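Local coordinates for TIR domain-containing adapter molecule 1 (Homo sapiens, PDB 4BSX), which acts as an adaptor in Toll-like receptor signalling that induces interferon-beta, and is represented here by its all-helical N-terminal domain, at residues A[30-34]-A[35-39]; A[55-58]-A[59-63]. The protein carries 2 engineered substitutions. All coordinates share one frame; numbering follows the deposited sequence.

Both interactions are local ones on the surface of the all-helical N-terminal domain of TRIF, a domain with structural similarity to IFIT proteins. Interaction 1 comes first along the chain, where helix 23-33 gives way to the loop that runs to helix 43-53; interaction 2 follows that helix, in the first turns of helix 57-65. Their centres are about 16 Å apart, yet they meet through one side chain: Lys30 NZ lies 2.7 Å from Gln56 OE1, a probable hydrogen bond. The end of helix 23-33 and the start of helix 57-65 are thus joined directly, and both also lean on helix 43-53, which lies between them in sequence.

Interaction 1: residues A[30-34]-A[35-39]; sequences KHKLK and TPRPG
Arg37 sets CG beside its backbone N (chi1 -38°) and bends at chi2 (-80°), which turns its guanidinium back toward the end of helix 23-33, where it meets Lys32. Lys32, with CG anti to the backbone N (chi1 -179°), runs extended, and the arginine crosses it at about a right angle. The aliphatic part of the lysine does the touching: its CG lies 3.8 Å from Arg37 NH2, and its CE 4.0 Å from Arg37 NH1.

The guanidinium is held mainly from Thr35, in a side-on grip by NE and NH2. Arg37 NE donates to Thr35 O at 3.0 Å, and NH2 reaches the same oxygen at 3.3 Å, both from one face of the carbonyl plane. NH2 also bonds to Thr35 OG1 at 3.2 Å. Three bonds to two oxygens limit how the group can turn, while the backbone of 35-37 stays extended and the side chain alone folds back. Lys32 O also faces NH2, but obliquely and at a poor angle for a hydrogen bond. An alanine at Arg37 would remove the guanidinium and is likely to leave the Thr35 carbonyl without its two donors and the threonine hydroxyl freer to turn.

The like charge at Lys32 NZ is turned to Tyr28 OH and to Glu109, just beyond helix 96-108, which probably eases its nearness to the arginine. On the side of helix 43-53, Leu33 packs against Leu46, Lys34 touches His47 and Arg37 touches Gln43, so the end of helix 23-33 and the loop after it both touch helix 43-53.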
ATOM      1  N   LYS A  30      -6.134   9.035   8.875  1.00  7.60           N
ATOM      2  CA  LYS A  30      -6.686   8.054   9.805  1.00  7.51           C
ATOM      3  C   LYS A  30      -8.237   8.163   9.849  1.00 12.90           C
ATOM      4  O   LYS A  30      -8.949   7.150   9.851  1.00 11.13           O
ATOM      5  CB  LYS A  30      -6.082   8.274  11.212  1.00 11.25           C
ATOM      6  CG  LYS A  30      -6.886   7.638  12.347  1.00 11.17           C
ATOM      7  CD  LYS A  30      -6.414   8.061  13.767  1.00  8.67           C
ATOM      8  CE  LYS A  30      -7.280   7.351  14.841  1.00 13.02           C
ATOM      9  NZ  LYS A  30      -6.847   7.617  16.229  1.00 15.28           N
ATOM     10  N   HIS A  31      -8.756   9.386   9.928  1.00  8.82           N
ATOM     11  CA  HIS A  31     -10.171   9.564  10.153  1.00  7.85           C
ATOM     12  C   HIS A  31     -10.921   9.199   8.856  1.00 13.59           C
ATOM     13  O   HIS A  31     -11.983   8.567   8.890  1.00 14.47           O
ATOM     14  CB  HIS A  31     -10.458  11.028  10.539  1.00  8.57           C
ATOM     15  CG  HIS A  31      -9.860  11.464  11.852  1.00 10.28           C
ATOM     16  ND1 HIS A  31      -9.889  10.695  12.991  1.00 10.94           N
ATOM     17  CD2 HIS A  31      -9.229  12.613  12.184  1.00  7.16           C
ATOM     18  CE1 HIS A  31      -9.299  11.353  13.978  1.00  9.33           C
ATOM     19  NE2 HIS A  31      -8.882  12.507  13.508  1.00 14.98           N
ATOM     20  N   LYS A  32     -10.339   9.624   7.735  1.00  6.27           N
ATOM     21  CA  LYS A  32     -10.877   9.440   6.384  1.00 16.07           C
ATOM     22  C   LYS A  32     -10.755   8.022   5.815  1.00 14.12           C
ATOM     23  O   LYS A  32     -11.664   7.535   5.173  1.00  9.07           O
ATOM     24  CB  LYS A  32     -10.142  10.380   5.427  1.00 14.44           C
ATOM     25  CG  LYS A  32     -10.606  10.320   4.015  1.00 18.29           C
ATOM     26  CD  LYS A  32      -9.893  11.394   3.210  1.00 19.75           C
ATOM     27  CE  LYS A  32     -10.276  11.346   1.744  1.00 16.49           C
ATOM     28  NZ  LYS A  32      -9.728  12.460   0.930  1.00 30.48           N
ATOM     29  N   LEU A  33      -9.619   7.368   6.021  1.00 13.24           N
ATOM     30  CA  LEU A  33      -9.348   6.107   5.317  1.00 15.04           C
ATOM     31  C   LEU A  33     -10.142   4.966   5.929  1.00 20.47           C
ATOM     32  O   LEU A  33     -10.353   3.935   5.296  1.00 24.76           O
ATOM     33  CB  LEU A  33      -7.861   5.778   5.370  1.00  7.52           C
ATOM     34  CG  LEU A  33      -6.957   6.597   4.442  1.00 10.26           C
ATOM     35  CD1 LEU A  33      -5.515   6.121   4.525  1.00 22.08           C
ATOM     36  CD2 LEU A  33      -7.458   6.455   2.993  1.00 24.35           C
ATOM     37  N   LYS A  34     -10.599   5.184   7.160  1.00 20.91           N
ATOM     38  CA  LYS A  34     -11.194   4.150   8.010  1.00 26.18           C
ATOM     39  C   LYS A  34     -12.492   3.587   7.441  1.00 24.73           C
ATOM     40  O   LYS A  34     -12.832   2.433   7.714  1.00 31.18           O
ATOM     41  CB  LYS A  34     -11.403   4.751   9.417  1.00 26.46           C
ATOM     42  CG  LYS A  34     -12.362   4.006  10.349  1.00 36.80           C
ATOM     43  CD  LYS A  34     -11.650   3.037  11.280  1.00 35.87           C
ATOM     44  CE  LYS A  34     -12.490   2.744  12.540  1.00 34.74           C
ATOM     45  NZ  LYS A  34     -11.879   1.720  13.460  1.00 47.19           N
ATOM     46  N   THR A  35     -13.206   4.398   6.654  1.00 27.29           N
ATOM     47  CA  THR A  35     -14.473   3.979   6.038  1.00 34.69           C
ATOM     48  C   THR A  35     -14.300   3.841   4.533  1.00 32.36           C
ATOM     49  O   THR A  35     -13.783   4.757   3.884  1.00 26.83           O
ATOM     50  CB  THR A  35     -15.633   4.998   6.290  1.00 46.26           C
ATOM     51  OG1 THR A  35     -15.349   6.246   5.636  1.00 36.94           O
ATOM     52  CG2 THR A  35     -15.878   5.229   7.801  1.00 35.93           C
ATOM     53  N   PRO A  36     -14.802   2.723   3.961  1.00 55.23           N
ATOM     54  CA  PRO A  36     -14.481   2.326   2.576  1.00 59.38           C
ATOM     55  C   PRO A  36     -15.067   3.216   1.474  1.00 40.15           C
ATOM     56  O   PRO A  36     -16.107   3.857   1.681  1.00 42.03           O
ATOM     57  CB  PRO A  36     -15.066   0.901   2.469  1.00 52.92           C
ATOM     58  CG  PRO A  36     -15.513   0.523   3.880  1.00 48.71           C
ATOM     59  CD  PRO A  36     -15.777   1.798   4.577  1.00 34.20           C
ATOM     60  N   ARG A  37     -14.378   3.244   0.325  1.00 35.03           N
ATOM     61  CA  ARG A  37     -14.864   3.901  -0.886  1.00 39.93           C
ATOM     62  C   ARG A  37     -14.769   2.924  -2.026  1.00 47.65           C
ATOM     63  O   ARG A  37     -13.942   2.019  -2.011  1.00 47.39           O
ATOM     64  CB  ARG A  37     -13.997   5.086  -1.280  1.00 34.67           C
ATOM     65  CG  ARG A  37     -13.535   5.833  -0.109  1.00 49.05           C
ATOM     66  CD  ARG A  37     -14.612   6.761   0.396  1.00 65.57           C
ATOM     67  NE  ARG A  37     -14.337   6.903   1.803  1.00 74.64           N
ATOM     68  CZ  ARG A  37     -13.821   8.006   2.322  1.00 55.24           C
ATOM     69  NH1 ARG A  37     -13.528   9.070   1.558  1.00 64.18           N
ATOM     70  NH2 ARG A  37     -13.581   8.040   3.627  1.00 57.56           N
ATOM     71  N   PRO A  38     -15.585   3.146  -3.057  1.00 50.14           N
ATOM     72  CA  PRO A  38     -15.498   2.425  -4.330  1.00 46.50           C
ATOM     73  C   PRO A  38     -14.269   2.835  -5.125  1.00 42.72           C
ATOM     74  O   PRO A  38     -14.082   4.041  -5.321  1.00 42.66           O
ATOM     75  CB  PRO A  38     -16.772   2.884  -5.068  1.00 59.41           C
ATOM     76  CG  PRO A  38     -17.680   3.455  -3.991  1.00 39.93           C
ATOM     77  CD  PRO A  38     -16.759   4.039  -2.999  1.00 40.88           C
ATOM     78  N   GLY A  39     -13.464   1.865  -5.572  1.00 39.90           N
ATOM     79  CA  GLY A  39     -12.330   2.130  -6.452  1.00 27.94           C
ATOM     80  C   GLY A  39     -11.041   2.485  -5.741  1.00 34.46           C
ATOM     81  O   GLY A  39     -10.197   3.195  -6.283  1.00 51.57           O
TER

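Interaction 2: residues A[55-58]-A[59-63]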
ATOM      1  N   GLY A  55       2.174   6.210  15.569  1.00 19.03           N
ATOM      2  CA  GLY A  55       2.533   5.607  16.841  1.00 12.81           C
ATOM      3  C   GLY A  55       1.436   4.745  17.444  1.00 17.37           C
ATOM      4  O   GLY A  55       1.622   4.171  18.516  1.00 24.00           O
ATOM      5  N   GLN A  56       0.307   4.626  16.747  1.00 15.96           N
ATOM      6  CA  GLN A  56      -0.833   3.867  17.258  1.00 18.11           C
ATOM      7  C   GLN A  56      -0.779   2.413  16.770  1.00 17.16           C
ATOM      8  O   GLN A  56      -1.555   1.987  15.894  1.00 16.61           O
ATOM      9  CB  GLN A  56      -2.147   4.555  16.862  1.00 13.40           C
ATOM     10  CG  GLN A  56      -2.258   5.968  17.441  1.00 22.25           C
ATOM     11  CD  GLN A  56      -3.398   6.805  16.847  1.00 17.91           C
ATOM     12  OE1 GLN A  56      -4.549   6.359  16.756  1.00 11.61           O
ATOM     13  NE2 GLN A  56      -3.068   8.031  16.442  1.00 17.43           N
ATOM     14  N   GLU A  57       0.137   1.670  17.371  1.00 15.50           N
ATOM     15  CA  GLU A  57       0.439   0.292  17.021  1.00 21.17           C
ATOM     16  C   GLU A  57      -0.637  -0.706  17.435  1.00 23.32           C
ATOM     17  O   GLU A  57      -0.952  -1.642  16.677  1.00 16.96           O
ATOM     18  CB  GLU A  57       1.761  -0.126  17.674  1.00 22.48           C
ATOM     19  CG  GLU A  57       2.980   0.650  17.183  1.00 27.58           C
ATOM     20  CD  GLU A  57       4.250  -0.193  17.207  1.00 37.16           C
ATOM     21  OE1 GLU A  57       4.146  -1.422  17.451  1.00 29.08           O
ATOM     22  OE2 GLU A  57       5.345   0.378  16.976  1.00 37.30           O
ATOM     23  N   THR A  58      -1.180  -0.535  18.640  1.00 19.52           N
ATOM     24  CA  THR A  58      -2.261  -1.402  19.115  1.00 18.03           C
ATOM     25  C   THR A  58      -3.393  -1.440  18.107  1.00 19.97           C
ATOM     26  O   THR A  58      -3.864  -2.528  17.743  1.00 28.82           O
ATOM     27  CB  THR A  58      -2.795  -0.933  20.464  1.00 22.08           C
ATOM     28  OG1 THR A  58      -1.809  -1.196  21.444  1.00 22.26           O
ATOM     29  CG2 THR A  58      -4.076  -1.676  20.866  1.00 26.44           C
ATOM     30  N   GLU A  59      -3.813  -0.271  17.626  1.00 16.58           N
ATOM     31  CA  GLU A  59      -4.945  -0.218  16.704  1.00 19.46           C
ATOM     32  C   GLU A  59      -4.460  -0.713  15.335  1.00 18.21           C
ATOM     33  O   GLU A  59      -5.141  -1.476  14.664  1.00 12.78           O
ATOM     34  CB  GLU A  59      -5.551   1.192  16.669  1.00 16.44           C
ATOM     35  CG  GLU A  59      -6.744   1.408  15.693  1.00 37.46           C
ATOM     36  CD  GLU A  59      -7.344   2.856  15.752  1.00 29.54           C
ATOM     37  OE1 GLU A  59      -7.060   3.586  16.724  1.00 28.85           O
ATOM     38  OE2 GLU A  59      -8.082   3.274  14.830  1.00 26.82           O
ATOM     39  N   ALA A  60      -3.251  -0.317  14.942  1.00 20.94           N
ATOM     40  CA  ALA A  60      -2.686  -0.768  13.674  1.00 21.19           C
ATOM     41  C   ALA A  60      -2.698  -2.279  13.592  1.00 13.51           C
ATOM     42  O   ALA A  60      -3.073  -2.836  12.566  1.00 15.61           O
ATOM     43  CB  ALA A  60      -1.268  -0.256  13.502  1.00 12.49           C
ATOM     44  N   ARG A  61      -2.295  -2.935  14.671  1.00 14.65           N
ATOM     45  CA  ARG A  61      -2.218  -4.407  14.732  1.00 17.86           C
ATOM     46  C   ARG A  61      -3.605  -5.038  14.676  1.00 15.23           C
ATOM     47  O   ARG A  61      -3.773  -6.088  14.109  1.00 17.78           O
ATOM     48  CB  ARG A  61      -1.500  -4.889  16.004  1.00 15.89           C
ATOM     49  CG  ARG A  61       0.000  -4.618  16.025  1.00 19.79           C
ATOM     50  CD  ARG A  61       0.699  -5.177  17.295  1.00 16.83           C
ATOM     51  NE  ARG A  61       1.571  -4.167  17.885  1.00 29.34           N
ATOM     52  CZ  ARG A  61       2.836  -4.339  18.248  1.00 34.23           C
ATOM     53  NH1 ARG A  61       3.436  -5.514  18.124  1.00 46.91           N
ATOM     54  NH2 ARG A  61       3.508  -3.319  18.760  1.00 45.73           N
ATOM     55  N   ILE A  62      -4.612  -4.382  15.237  1.00 19.00           N
ATOM     56  CA  ILE A  62      -5.978  -4.894  15.113  1.00 20.71           C
ATOM     57  C   ILE A  62      -6.465  -4.808  13.664  1.00 15.19           C
ATOM     58  O   ILE A  62      -7.065  -5.720  13.153  1.00 13.63           O
ATOM     59  CB  ILE A  62      -6.924  -4.166  16.080  1.00 26.26           C
ATOM     60  CG1 ILE A  62      -6.674  -4.688  17.498  1.00 20.89           C
ATOM     61  CG2 ILE A  62      -8.384  -4.366  15.675  1.00 21.03           C
ATOM     62  CD1 ILE A  62      -7.143  -3.763  18.556  1.00 24.40           C
ATOM     63  N   SER A  63      -6.145  -3.709  13.004  1.00 14.47           N
ATOM     64  CA  SER A  63      -6.463  -3.540  11.606  1.00 12.37           C
ATOM     65  C   SER A  63      -5.709  -4.534  10.712  1.00 20.68           C
ATOM     66  O   SER A  63      -6.235  -4.998   9.684  1.00 16.46           O
ATOM     67  CB  SER A  63      -6.110  -2.120  11.169  1.00 13.64           C
ATOM     68  OG  SER A  63      -6.825  -1.157  11.941  1.00 24.88           O
TER
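The start of helix 57-65 brings Gln56, at the N-cap position, and Glu57 against the residues one turn on. The Gln56 carbonyl takes the amide of Ala60, with Ala60 N 3.0 Å from Gln56 O, and the helix continues with Arg61 N on Glu57 O at 2.7 Å and Ile62 N on Thr58 O at 3.2 Å.

On one flank Glu57 OE1 and Arg61 NH2 are paired i to i+4 as a salt bridge, but they are modelled too close, so its detail is doubtful. The arginine runs over the helix backbone, with its CG 3.2 Å from Glu57 O; the Arg61 side chain also touches Ala81 and Val83 in a loop.

What leads into this helix is a Schellman motif at Gly55, closing helix 43-53 with a positive phi, and then an inverse gamma turn centred on Gln56, marked by a weak bond from Glu57 N to Gly55 O, so that only a few residues separate helix 43-53 from helix 57-65.

On another flank Glu59 holds CG anti to the backbone N (chi1 178°) and runs extended, which lays it alongside Gln56, pointing the same way, their amide and carboxylate planes 61° apart. Gln56 OE1 comes within 3.7 Å of Glu59 OE1; both are acceptors, and Lys30, bonded to the glutamine oxygen, probably offsets the charge of the nearby glutamate. Further along, Ser63 OG donates to Glu59 O at 3.2 Å from above the carbonyl plane, sharing that oxygen with its own backbone N. Toward helix 43-53, Glu59, Ala60 and Ser63 pack on Leu51.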